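Local structure of gamma-glutamyl-gamma-aminobutyrate hydrolase PuuD (Escherichia coli, 6VTV) at residues G130-K135 / H187-K192; V183-G188 / L208-S213; L62-D67 / L108-P113; I69-S74 / A102-A107. The protein hydrolyses the gamma-glutamyl bond of gamma-glutamyl-gamma-aminobutyrate to release L-glutamate, the last step from putrescine to 4-aminobutanoate. One frame throughout, in Å; residues are numbered along the deposited sequence.

Overall arrangement
Contacts 3 and 4 come first along the chain, with contact 4 nested inside the loop that contact 3 closes. They share helix 94-109, touch each other, and have centres about 10 Å apart. Contacts 1 and 2 follow and share His187 and Gly188. Their centres are also about 10 Å apart, and both reach the manganese ion. The centres of contacts 1 and 3 lie about 27 Å apart, on opposite sides of the chain's centre. Contacts 2 and 4 reach the same mixed sheet, through strands 209-214 and 68-71. All segments lie within the glutamine amidotransferase type-1 region, and the set runs from helix-on-sheet packing to the metal site beside the predicted nucleophile Cys118.

Contact 1: G130-K135 / H187-K192; sequences GSLHRK and HGQGAK. With MN (manganese (II) ion), chain D.
Lys192 sends CG anti to its backbone N (chi1 -177°), which lays CG and CD over the ring of His133; a bend at chi3 then turns CE toward Leu132 O. The ring of His133 meets them with CG beside the backbone N (chi1 -73°). CG of Lys192 lies 3.7 Å from the ring centroid of His133, over one face and toward the rim, in a CH-pi contact. The carbonyl O of Ala191 sits at the edge of the same ring, 3.3 Å from CD2 of His133.

The backbones pair in a short antiparallel ladder. His133 and Gly190 form a hydrogen-bonded pair. His133 N gives a bond of 2.6 Å to Gly190 O, and Gly190 N returns a longer one of 3.3 Å to His133 O. Leu132 and Ala191 form the next, non-hydrogen-bonded pair. Past it, Lys192 N reaches Ser131 O at 3.0 Å. A water joins Leu132 O, Arg134 N and Lys192 NZ, so it ties the lysine end to the backbone of 130-135. That ammonium also makes a salt bridge to Glu85, which pairs with Arg134 as well.

At the turn before the ladder, His187 ND1 donates to Gln189 O at 2.8 Å, with the acceptor in the ring plane. This bond fixes the ring's rotation and leaves NE2 to bind the manganese at 2.2 Å.

Strands 132-133 and 190-191 form a two-stranded sheet of their own. Leu132 and Gln189 rest on helix 119-127, while Ala191 packs against Leu208, just before strand 209-214, and Val209, its first residue.

Contact 2: V183-G188 / L208-S213; sequences VNSLHG and LVEAVS. With MN (manganese (II) ion), chain D.
Ser185, His187 and Glu210 converge on one manganese ion, and their side-chain torsions set how they do so. Ser185 binds the metal through OG at 2.2 Å. The ring of His187 stands between its own backbone N and carbonyl carbon (chi1 58°), which turns it toward strand 209-214. Glu210 starts with CG beside the backbone N, then bends sharply at chi2 (-95°). The bend brings OE2 to the manganese at 2.2 Å, while OE1 stays 3.4 Å from the ion.

The carboxylate of Glu210 and the ring of His187 are turned 62° apart. Their atoms OE2 and NE2 come within 3.1 Å because both are ligands of the same ion. Leu208 adds an apolar neighbour, with CD2 in the ring plane 3.7 Å from CE1 of His187. Strand 209-214 has a classic bulge here, Glu210 and Ala211 together standing opposite Ala202 of strand 198-203.

His145 and His161 complete the protein ligands, and a water completes the set of six. The water binds the manganese at 2.3 Å and donates to Glu210 OE1 and Asn184 O. Glu210 thus binds the metal directly with one oxygen and through the water with the other.

Three histidines, a carboxylate, a serine oxygen and a water make a mixed N/O coordination sphere. The metal would be expected to polarise the bound water and to lower the pKa of the serine hydroxyl.

Contact 3: L62-D67 / L108-P113; sequences LLPKLD and LERRIP
NH2 of Arg110 forms a salt bridge with OE1 of Glu60, while Leu63 covers one face of the same guanidinium. The contact joins two neighbouring connections of the alpha/beta fold: the link from helix 56-62 into strand 68-71, and the link from helix 94-109 into strand 114-117. These strands are parallel neighbours in the sheet, and the contact lies away from the annotated sites.

CD1 of Leu63 stands 3.4 Å above the guanidinium plane, toward the rim, and 3.5 Å from NE of Arg110. The arginine chain is extended from CG to NE (chi2 -171°, chi3 175°), which carries the flat group over to the 3-10 segment 63-65. Pro64 approaches obliquely, with CG 3.7 Å from NH1 of Arg110. The apolar surface of the turn thus packs against the guanidinium while Glu60 pairs with its charge.

The chain leaves helix 94-109 by way of Arg111, which has positive phi. Ile112 then turns back toward 62-67. Its CD1 lies 4.3 Å from CD2 of Leu63, and its CG2 rests on the backbone of Asp67. The carboxylate of Asp67 binds outside the contact, to Val13 N and Lys255 of the same chain.

Helix 235-254 also packs here, His251 touching both Ile112 and Pro113. Leu62 and Lys65 pack on Leu45 and Val13, respectively, of the second subunit. At the end nearest the strands, CD of Pro113 sits 3.4 Å from the carbonyl O of Asp67.

Contact 4: I69-S74 / A102-A107; sequences IYLPGS and AIINAA
A beta-alpha-beta crossover leads from strand 68-71 through helix 94-109 to the parallel strand 114-117, and here the helix packs back on the strand it follows. The axes of strand 69-71 and helix 102-107 approach to 10.1 Å. Their directions are 143° apart, so the helix runs roughly antiparallel to the strand.

Ile69 and Leu71 both point at the helix. Ile69 and Ile103 meet tip to tip, CD1 of Ile69 lying 3.9 Å from CD1 of Ile103. Ile103 reaches this position by setting CG1 anti to its backbone N (chi1 -157°). That torsion leaves its CG2 between the backbone N and carbonyl carbon, where it stands 4.1 Å from CG2 of Ile69. On the next turn of the helix, CB of Ala107 packs on CG1 of Ile69 at 3.9 Å. The small methyl lets the backbones come close, with CA of Ile69 7.5 Å from CA of Ala107.

Leu71 packs mainly on Ile104. Its CD1 touches CD1 of Ile104 at 3.6 Å, the shortest approach between the two segments. Every side chain that meets across this interface is apolar, and all five are buried.

Strand 68-71 lies between strands 13-23 and 114-117 in the sheet. Ile114 of the latter meets both Ile69 and Ala107. Helix 119-127 packs beside Leu71 and Ile104, with Glu123 touching both.

Contact 1: G130-K135 / H187-K192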
loop_
_atom_site.group_PDB
_atom_site.type_symbol
_atom_site.label_atom_id
_atom_site.label_comp_id
_atom_site.label_asym_id
_atom_site.label_seq_id
_atom_site.Cartn_x
_atom_site.Cartn_y
_atom_site.Cartn_z
ATOM N N GLY B 130 -3.190 24.286 13.726
ATOM C CA GLY B 130 -3.698 25.271 12.796
ATOM C C GLY B 130 -5.102 24.952 12.319
ATOM O O GLY B 130 -5.782 24.054 12.823
ATOM N N SER B 131 -5.540 25.715 11.320
ATOM C CA SER B 131 -6.870 25.569 10.748
ATOM C C SER B 131 -6.786 25.755 9.241
ATOM O O SER B 131 -5.754 26.161 8.698
ATOM C CB SER B 131 -7.858 26.567 11.361
ATOM O OG SER B 131 -7.447 27.900 11.114
ATOM N N LEU B 132 -7.893 25.464 8.561
ATOM C CA LEU B 132 -7.942 25.487 7.107
ATOM C C LEU B 132 -9.090 26.355 6.618
ATOM O O LEU B 132 -10.115 26.500 7.289
ATOM C CB LEU B 132 -8.110 24.077 6.528
ATOM C CG LEU B 132 -7.156 22.993 7.021
ATOM C CD1 LEU B 132 -7.535 21.654 6.416
ATOM C CD2 LEU B 132 -5.721 23.355 6.679
ATOM N N HIS B 133 -8.901 26.932 5.432
ATOM C CA HIS B 133 -10.007 27.488 4.664
ATOM C C HIS B 133 -10.762 26.336 4.015
ATOM O O HIS B 133 -10.169 25.545 3.275
ATOM C CB HIS B 133 -9.498 28.455 3.596
ATOM C CG HIS B 133 -9.020 29.768 4.133
ATOM N ND1 HIS B 133 -9.880 30.735 4.608
ATOM C CD2 HIS B 133 -7.774 30.282 4.249
ATOM C CE1 HIS B 133 -9.182 31.784 5.003
ATOM N NE2 HIS B 133 -7.902 31.535 4.795
ATOM N N ARG B 134 -12.061 26.230 4.288
ATOM C CA ARG B 134 -12.829 25.128 3.721
ATOM C C ARG B 134 -13.270 25.393 2.288
ATOM O O ARG B 134 -13.535 24.438 1.549
ATOM C CB ARG B 134 -14.044 24.826 4.600
ATOM C CG ARG B 134 -13.670 24.182 5.925
ATOM C CD ARG B 134 -14.739 24.375 6.985
ATOM N NE ARG B 134 -15.887 23.499 6.777
ATOM C CZ ARG B 134 -16.818 23.262 7.697
ATOM N NH1 ARG B 134 -16.731 23.833 8.891
ATOM N NH2 ARG B 134 -17.832 22.452 7.426
ATOM N N LYS B 135 -13.348 26.661 1.878
ATOM C CA LYS B 135 -13.755 27.041 0.521
ATOM C C LYS B 135 -12.909 28.246 0.110
ATOM O O LYS B 135 -13.278 29.393 0.378
ATOM C CB LYS B 135 -15.245 27.355 0.448
ATOM C CG LYS B 135 -16.159 26.181 0.759
ATOM C CD LYS B 135 -16.181 25.176 -0.380
ATOM C CE LYS B 135 -17.034 25.664 -1.537
ATOM N NZ LYS B 135 -16.996 24.712 -2.683
ATOM N N HIS B 187 -6.303 22.375 -5.406
ATOM C CA HIS B 187 -6.831 22.352 -4.051
ATOM C C HIS B 187 -7.907 23.415 -3.888
ATOM O O HIS B 187 -7.737 24.557 -4.327
ATOM C CB HIS B 187 -5.717 22.562 -3.016
ATOM C CG HIS B 187 -4.952 23.836 -3.194
ATOM N ND1 HIS B 187 -5.056 24.893 -2.315
ATOM C CD2 HIS B 187 -4.059 24.220 -4.137
ATOM C CE1 HIS B 187 -4.267 25.874 -2.712
ATOM N NE2 HIS B 187 -3.651 25.492 -3.816
ATOM N N GLY B 188 -9.013 23.026 -3.256
ATOM C CA GLY B 188 -10.090 23.944 -2.941
ATOM C C GLY B 188 -10.048 24.386 -1.495
ATOM O O GLY B 188 -10.802 25.271 -1.078
ATOM N N GLN B 189 -9.170 23.761 -0.717
ATOM C CA GLN B 189 -8.919 24.141 0.661
ATOM C C GLN B 189 -7.472 24.594 0.801
ATOM O O GLN B 189 -6.622 24.301 -0.046
ATOM C CB GLN B 189 -9.213 22.981 1.625
ATOM C CG GLN B 189 -10.645 22.470 1.551
ATOM C CD GLN B 189 -11.052 21.681 2.781
ATOM O OE1 GLN B 189 -10.206 21.227 3.551
ATOM N NE2 GLN B 189 -12.356 21.517 2.973
ATOM N N GLY B 190 -7.198 25.325 1.877
ATOM C CA GLY B 190 -5.858 25.834 2.100
ATOM C C GLY B 190 -5.670 26.241 3.542
ATOM O O GLY B 190 -6.609 26.250 4.339
ATOM N N ALA B 191 -4.426 26.585 3.868
ATOM C CA ALA B 191 -4.090 26.984 5.227
ATOM C C ALA B 191 -4.758 28.307 5.574
ATOM O O ALA B 191 -4.698 29.270 4.803
ATOM C CB ALA B 191 -2.574 27.098 5.386
ATOM N N LYS B 192 -5.408 28.350 6.735
ATOM C CA LYS B 192 -6.001 29.583 7.235
ATOM C C LYS B 192 -5.125 30.157 8.339
ATOM O O LYS B 192 -4.448 31.171 8.143
ATOM C CB LYS B 192 -7.423 29.336 7.748
ATOM C CG LYS B 192 -8.136 30.592 8.225
ATOM C CD LYS B 192 -9.643 30.392 8.264
ATOM C CE LYS B 192 -10.028 29.270 9.216
ATOM N NZ LYS B 192 -11.493 28.997 9.185
HETATM MN MN MN D . -2.327 26.745 -5.084
HETATM O O HOH W 1 -12.932 27.368 7.077
HETATM O O HOH W 2 -0.762 25.070 -5.224
#

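Contact 2: V183-G188 / L208-S213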
loop_
_atom_site.group_PDB
_atom_site.type_symbol
_atom_site.label_atom_id
_atom_site.label_comp_id
_atom_site.label_asym_id
_atom_site.label_seq_id
_atom_site.Cartn_x
_atom_site.Cartn_y
_atom_site.Cartn_z
ATOM N N VAL B 183 4.243 26.663 -9.842
ATOM C CA VAL B 183 3.753 25.408 -9.287
ATOM C C VAL B 183 2.363 25.148 -9.847
ATOM O O VAL B 183 1.649 26.075 -10.242
ATOM C CB VAL B 183 3.713 25.427 -7.741
ATOM C CG1 VAL B 183 5.105 25.638 -7.162
ATOM C CG2 VAL B 183 2.754 26.499 -7.243
ATOM N N ASN B 184 1.983 23.873 -9.895
ATOM C CA ASN B 184 0.602 23.539 -10.197
ATOM C C ASN B 184 -0.269 23.797 -8.968
ATOM O O ASN B 184 0.220 24.116 -7.883
ATOM C CB ASN B 184 0.484 22.087 -10.673
ATOM C CG ASN B 184 1.163 21.100 -9.738
ATOM O OD1 ASN B 184 1.235 21.316 -8.529
ATOM N ND2 ASN B 184 1.661 20.005 -10.299
ATOM N N SER B 185 -1.580 23.665 -9.143
ATOM C CA SER B 185 -2.510 23.945 -8.053
ATOM C C SER B 185 -3.771 23.124 -8.268
ATOM O O SER B 185 -4.445 23.278 -9.291
ATOM C CB SER B 185 -2.839 25.439 -7.983
ATOM O OG SER B 185 -3.468 25.780 -6.758
ATOM N N LEU B 186 -4.085 22.248 -7.314
ATOM C CA LEU B 186 -5.267 21.395 -7.384
ATOM C C LEU B 186 -5.875 21.254 -5.986
ATOM O O LEU B 186 -5.972 20.167 -5.421
ATOM C CB LEU B 186 -4.932 20.021 -7.967
ATOM C CG LEU B 186 -4.213 19.916 -9.315
ATOM C CD1 LEU B 186 -2.708 19.903 -9.114
ATOM C CD2 LEU B 186 -4.660 18.669 -10.065
ATOM N N HIS B 187 -6.303 22.375 -5.406
ATOM C CA HIS B 187 -6.831 22.352 -4.051
ATOM C C HIS B 187 -7.907 23.415 -3.888
ATOM O O HIS B 187 -7.737 24.557 -4.327
ATOM C CB HIS B 187 -5.717 22.562 -3.016
ATOM C CG HIS B 187 -4.952 23.836 -3.194
ATOM N ND1 HIS B 187 -5.056 24.893 -2.315
ATOM C CD2 HIS B 187 -4.059 24.220 -4.137
ATOM C CE1 HIS B 187 -4.267 25.874 -2.712
ATOM N NE2 HIS B 187 -3.651 25.492 -3.816
ATOM N N GLY B 188 -9.013 23.026 -3.256
ATOM C CA GLY B 188 -10.090 23.944 -2.941
ATOM C C GLY B 188 -10.048 24.386 -1.495
ATOM O O GLY B 188 -10.802 25.271 -1.078
ATOM N N LEU B 208 -1.770 33.424 0.193
ATOM C CA LEU B 208 -2.082 32.098 0.710
ATOM C C LEU B 208 -0.804 31.309 0.965
ATOM O O LEU B 208 0.091 31.264 0.117
ATOM C CB LEU B 208 -2.976 31.337 -0.269
ATOM C CG LEU B 208 -3.445 29.964 0.219
ATOM C CD1 LEU B 208 -4.586 30.106 1.220
ATOM C CD2 LEU B 208 -3.852 29.071 -0.943
ATOM N N VAL B 209 -0.726 30.682 2.137
ATOM C CA VAL B 209 0.433 29.867 2.475
ATOM C C VAL B 209 0.416 28.608 1.617
ATOM O O VAL B 209 -0.553 27.838 1.636
ATOM C CB VAL B 209 0.445 29.526 3.970
ATOM C CG1 VAL B 209 1.552 28.537 4.271
ATOM C CG2 VAL B 209 0.616 30.791 4.799
ATOM N N GLU B 210 1.487 28.396 0.855
ATOM C CA GLU B 210 1.599 27.245 -0.030
ATOM C C GLU B 210 2.654 26.244 0.421
ATOM O O GLU B 210 2.775 25.178 -0.191
ATOM C CB GLU B 210 1.903 27.706 -1.463
ATOM C CG GLU B 210 0.703 28.282 -2.201
ATOM C CD GLU B 210 -0.004 27.253 -3.065
ATOM O OE1 GLU B 210 0.652 26.278 -3.487
ATOM O OE2 GLU B 210 -1.216 27.418 -3.320
ATOM N N ALA B 211 3.413 26.551 1.472
ATOM C CA ALA B 211 4.429 25.640 1.977
ATOM C C ALA B 211 4.763 26.017 3.415
ATOM O O ALA B 211 4.849 27.201 3.744
ATOM C CB ALA B 211 5.692 25.673 1.108
ATOM N N VAL B 212 4.948 25.002 4.261
ATOM C CA VAL B 212 5.267 25.189 5.673
ATOM C C VAL B 212 6.359 24.201 6.065
ATOM O O VAL B 212 6.655 23.246 5.346
ATOM C CB VAL B 212 4.037 25.001 6.588
ATOM C CG1 VAL B 212 3.032 26.113 6.373
ATOM C CG2 VAL B 212 3.398 23.638 6.350
ATOM N N SER B 213 6.954 24.442 7.231
ATOM C CA SER B 213 7.906 23.507 7.807
ATOM C C SER B 213 7.871 23.643 9.322
ATOM O O SER B 213 7.597 24.719 9.857
ATOM C CB SER B 213 9.329 23.730 7.279
ATOM O OG SER B 213 9.961 24.816 7.930
HETATM MN MN MN D . -2.327 26.745 -5.084
HETATM O O HOH W 2 -0.762 25.070 -5.224
#

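Contact 3: L62-D67 / L108-P113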
loop_
_atom_site.group_PDB
_atom_site.type_symbol
_atom_site.label_atom_id
_atom_site.label_comp_id
_atom_site.label_asym_id
_atom_site.label_seq_id
_atom_site.Cartn_x
_atom_site.Cartn_y
_atom_site.Cartn_z
ATOM N N LEU B 62 6.116 -0.067 14.333
ATOM C CA LEU B 62 6.516 0.209 12.959
ATOM C C LEU B 62 7.458 1.405 12.848
ATOM O O LEU B 62 8.372 1.392 12.015
ATOM C CB LEU B 62 5.275 0.449 12.093
ATOM C CG LEU B 62 5.517 0.687 10.599
ATOM C CD1 LEU B 62 6.501 -0.329 10.031
ATOM C CD2 LEU B 62 4.211 0.655 9.839
ATOM N N LEU B 63 7.251 2.434 13.667
ATOM C CA LEU B 63 8.038 3.661 13.557
ATOM C C LEU B 63 9.551 3.451 13.561
ATOM O O LEU B 63 10.233 4.110 12.758
ATOM C CB LEU B 63 7.632 4.629 14.677
ATOM C CG LEU B 63 6.238 5.241 14.539
ATOM C CD1 LEU B 63 5.820 5.864 15.855
ATOM C CD2 LEU B 63 6.196 6.267 13.414
ATOM N N PRO B 64 10.138 2.590 14.404
ATOM C CA PRO B 64 11.598 2.396 14.337
ATOM C C PRO B 64 12.089 1.887 12.993
ATOM O O PRO B 64 13.275 2.053 12.682
ATOM C CB PRO B 64 11.868 1.372 15.448
ATOM C CG PRO B 64 10.741 1.541 16.394
ATOM C CD PRO B 64 9.552 1.858 15.542
ATOM N N LYS B 65 11.223 1.280 12.187
ATOM C CA LYS B 65 11.607 0.755 10.884
ATOM C C LYS B 65 11.394 1.754 9.754
ATOM O O LYS B 65 11.723 1.445 8.604
ATOM C CB LYS B 65 10.834 -0.536 10.599
ATOM C CG LYS B 65 11.237 -1.685 11.511
ATOM C CD LYS B 65 10.149 -2.739 11.621
ATOM C CE LYS B 65 10.590 -3.875 12.530
ATOM N NZ LYS B 65 9.462 -4.776 12.892
ATOM N N LEU B 66 10.865 2.938 10.049
ATOM C CA LEU B 66 10.644 3.972 9.049
ATOM C C LEU B 66 11.722 5.039 9.166
ATOM O O LEU B 66 11.969 5.563 10.258
ATOM C CB LEU B 66 9.261 4.603 9.212
ATOM C CG LEU B 66 8.070 3.648 9.157
ATOM C CD1 LEU B 66 6.783 4.375 9.512
ATOM C CD2 LEU B 66 7.966 3.012 7.781
ATOM N N ASP B 67 12.365 5.355 8.043
ATOM C CA ASP B 67 13.335 6.438 7.986
ATOM C C ASP B 67 12.725 7.754 7.524
ATOM O O ASP B 67 13.407 8.783 7.565
ATOM C CB ASP B 67 14.501 6.061 7.062
ATOM C CG ASP B 67 15.091 4.702 7.393
ATOM O OD1 ASP B 67 15.421 4.463 8.574
ATOM O OD2 ASP B 67 15.227 3.872 6.468
ATOM N N LEU B 108 7.108 13.750 14.749
ATOM C CA LEU B 108 7.650 15.020 15.217
ATOM C C LEU B 108 8.396 14.855 16.532
ATOM O O LEU B 108 9.392 15.551 16.770
ATOM C CB LEU B 108 6.532 16.053 15.358
ATOM C CG LEU B 108 5.914 16.551 14.050
ATOM C CD1 LEU B 108 4.899 17.652 14.315
ATOM C CD2 LEU B 108 6.995 17.034 13.093
ATOM N N GLU B 109 7.943 13.939 17.387
ATOM C CA GLU B 109 8.668 13.657 18.617
ATOM C C GLU B 109 9.927 12.841 18.353
ATOM O O GLU B 109 10.955 13.071 18.999
ATOM C CB GLU B 109 7.757 12.928 19.606
ATOM C CG GLU B 109 8.485 12.408 20.825
ATOM C CD GLU B 109 7.542 11.820 21.847
ATOM O OE1 GLU B 109 6.454 12.401 22.054
ATOM O OE2 GLU B 109 7.890 10.788 22.454
ATOM N N ARG B 110 9.869 11.896 17.416
ATOM C CA ARG B 110 11.021 11.074 17.067
ATOM C C ARG B 110 11.948 11.743 16.060
ATOM O O ARG B 110 12.958 11.139 15.682
ATOM C CB ARG B 110 10.553 9.725 16.514
ATOM C CG ARG B 110 9.608 8.977 17.436
ATOM C CD ARG B 110 9.344 7.565 16.946
ATOM N NE ARG B 110 8.539 6.809 17.901
ATOM C CZ ARG B 110 8.773 5.546 18.236
ATOM N NH1 ARG B 110 9.792 4.895 17.693
ATOM N NH2 ARG B 110 7.991 4.932 19.114
ATOM N N ARG B 111 11.624 12.961 15.618
ATOM C CA ARG B 111 12.437 13.707 14.654
ATOM C C ARG B 111 12.636 12.916 13.361
ATOM O O ARG B 111 13.694 12.973 12.730
ATOM C CB ARG B 111 13.777 14.126 15.267
ATOM C CG ARG B 111 13.640 14.645 16.693
ATOM C CD ARG B 111 14.797 15.537 17.130
ATOM N NE ARG B 111 16.022 15.306 16.370
ATOM C CZ ARG B 111 16.759 16.274 15.836
ATOM N NH1 ARG B 111 16.397 17.542 15.978
ATOM N NH2 ARG B 111 17.861 15.975 15.159
ATOM N N ILE B 112 11.610 12.174 12.967
ATOM C CA ILE B 112 11.628 11.455 11.692
ATOM C C ILE B 112 11.263 12.431 10.576
ATOM O O ILE B 112 10.283 13.177 10.718
ATOM C CB ILE B 112 10.659 10.276 11.727
ATOM C CG1 ILE B 112 11.027 9.311 12.855
ATOM C CG2 ILE B 112 10.639 9.553 10.387
ATOM C CD1 ILE B 112 9.991 8.234 13.093
ATOM N N PRO B 113 12.015 12.462 9.476
ATOM C CA PRO B 113 11.696 13.402 8.395
ATOM C C PRO B 113 10.306 13.160 7.825
ATOM O O PRO B 113 9.852 12.021 7.698
ATOM C CB PRO B 113 12.788 13.127 7.354
ATOM C CG PRO B 113 13.921 12.559 8.142
ATOM C CD PRO B 113 13.280 11.749 9.233
#

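Contact 4: I69-S74 / A102-A107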
loop_
_atom_site.group_PDB
_atom_site.type_symbol
_atom_site.label_atom_id
_atom_site.label_comp_id
_atom_site.label_asym_id
_atom_site.label_seq_id
_atom_site.Cartn_x
_atom_site.Cartn_y
_atom_site.Cartn_z
ATOM N N ILE B 69 8.544 9.777 6.624
ATOM C CA ILE B 69 7.091 9.730 6.504
ATOM C C ILE B 69 6.685 10.537 5.279
ATOM O O ILE B 69 7.162 11.661 5.083
ATOM C CB ILE B 69 6.392 10.262 7.768
ATOM C CG1 ILE B 69 6.858 9.485 9.003
ATOM C CG2 ILE B 69 4.881 10.167 7.624
ATOM C CD1 ILE B 69 6.718 7.985 8.868
ATOM N N TYR B 70 5.799 9.967 4.465
ATOM C CA TYR B 70 5.407 10.533 3.178
ATOM C C TYR B 70 3.892 10.684 3.171
ATOM O O TYR B 70 3.165 9.687 3.229
ATOM C CB TYR B 70 5.883 9.631 2.038
ATOM C CG TYR B 70 5.683 10.161 0.636
ATOM C CD1 TYR B 70 5.773 11.519 0.355
ATOM C CD2 TYR B 70 5.431 9.291 -0.416
ATOM C CE1 TYR B 70 5.598 11.992 -0.938
ATOM C CE2 TYR B 70 5.251 9.752 -1.703
ATOM C CZ TYR B 70 5.339 11.100 -1.962
ATOM O OH TYR B 70 5.164 11.550 -3.252
ATOM N N LEU B 71 3.416 11.928 3.110
ATOM C CA LEU B 71 1.986 12.221 3.130
ATOM C C LEU B 71 1.533 12.666 1.746
ATOM O O LEU B 71 1.689 13.846 1.393
ATOM C CB LEU B 71 1.668 13.302 4.168
ATOM C CG LEU B 71 2.068 13.046 5.621
ATOM C CD1 LEU B 71 1.579 14.184 6.495
ATOM C CD2 LEU B 71 1.521 11.719 6.117
ATOM N N PRO B 72 0.968 11.780 0.932
ATOM C CA PRO B 72 0.522 12.184 -0.404
ATOM C C PRO B 72 -0.723 13.054 -0.341
ATOM O O PRO B 72 -1.428 13.119 0.668
ATOM C CB PRO B 72 0.222 10.853 -1.106
ATOM C CG PRO B 72 0.801 9.785 -0.220
ATOM C CD PRO B 72 0.772 10.341 1.165
ATOM N N GLY B 73 -0.983 13.734 -1.451
ATOM C CA GLY B 73 -2.240 14.433 -1.614
ATOM C C GLY B 73 -3.378 13.472 -1.899
ATOM O O GLY B 73 -3.191 12.269 -2.091
ATOM N N SER B 74 -4.588 14.025 -1.927
ATOM C CA SER B 74 -5.792 13.228 -2.130
ATOM C C SER B 74 -6.980 14.151 -2.369
ATOM O O SER B 74 -6.981 15.290 -1.888
ATOM C CB SER B 74 -6.048 12.326 -0.920
ATOM O OG SER B 74 -7.234 11.564 -1.073
ATOM N N ALA B 102 -1.903 10.698 13.871
ATOM C CA ALA B 102 -1.096 9.897 14.784
ATOM C C ALA B 102 0.354 9.822 14.320
ATOM O O ALA B 102 1.282 9.970 15.124
ATOM C CB ALA B 102 -1.693 8.496 14.922
ATOM N N ILE B 103 0.572 9.599 13.023
ATOM C CA ILE B 103 1.936 9.395 12.551
ATOM C C ILE B 103 2.701 10.715 12.458
ATOM O O ILE B 103 3.932 10.725 12.567
ATOM C CB ILE B 103 1.933 8.636 11.213
ATOM C CG1 ILE B 103 3.276 7.934 11.001
ATOM C CG2 ILE B 103 1.615 9.569 10.051
ATOM C CD1 ILE B 103 3.221 6.803 10.004
ATOM N N ILE B 104 2.008 11.841 12.273
ATOM C CA ILE B 104 2.691 13.133 12.297
ATOM C C ILE B 104 3.204 13.432 13.700
ATOM O O ILE B 104 4.386 13.734 13.895
ATOM C CB ILE B 104 1.762 14.253 11.792
ATOM C CG1 ILE B 104 1.529 14.138 10.285
ATOM C CG2 ILE B 104 2.347 15.618 12.126
ATOM C CD1 ILE B 104 0.411 15.030 9.784
ATOM N N ASN B 105 2.318 13.345 14.699
ATOM C CA ASN B 105 2.709 13.622 16.079
ATOM C C ASN B 105 3.844 12.711 16.526
ATOM O O ASN B 105 4.766 13.151 17.224
ATOM C CB ASN B 105 1.504 13.453 17.005
ATOM C CG ASN B 105 0.518 14.597 16.894
ATOM O OD1 ASN B 105 0.898 15.766 16.941
ATOM N ND2 ASN B 105 -0.758 14.262 16.745
ATOM N N ALA B 106 3.789 11.437 16.140
ATOM C CA ALA B 106 4.848 10.508 16.514
ATOM C C ALA B 106 6.158 10.852 15.818
ATOM O O ALA B 106 7.224 10.828 16.443
ATOM C CB ALA B 106 4.422 9.078 16.191
ATOM N N ALA B 107 6.100 11.182 14.526
ATOM C CA ALA B 107 7.320 11.502 13.794
ATOM C C ALA B 107 7.928 12.823 14.250
ATOM O O ALA B 107 9.146 13.010 14.145
ATOM C CB ALA B 107 7.044 11.539 12.291
#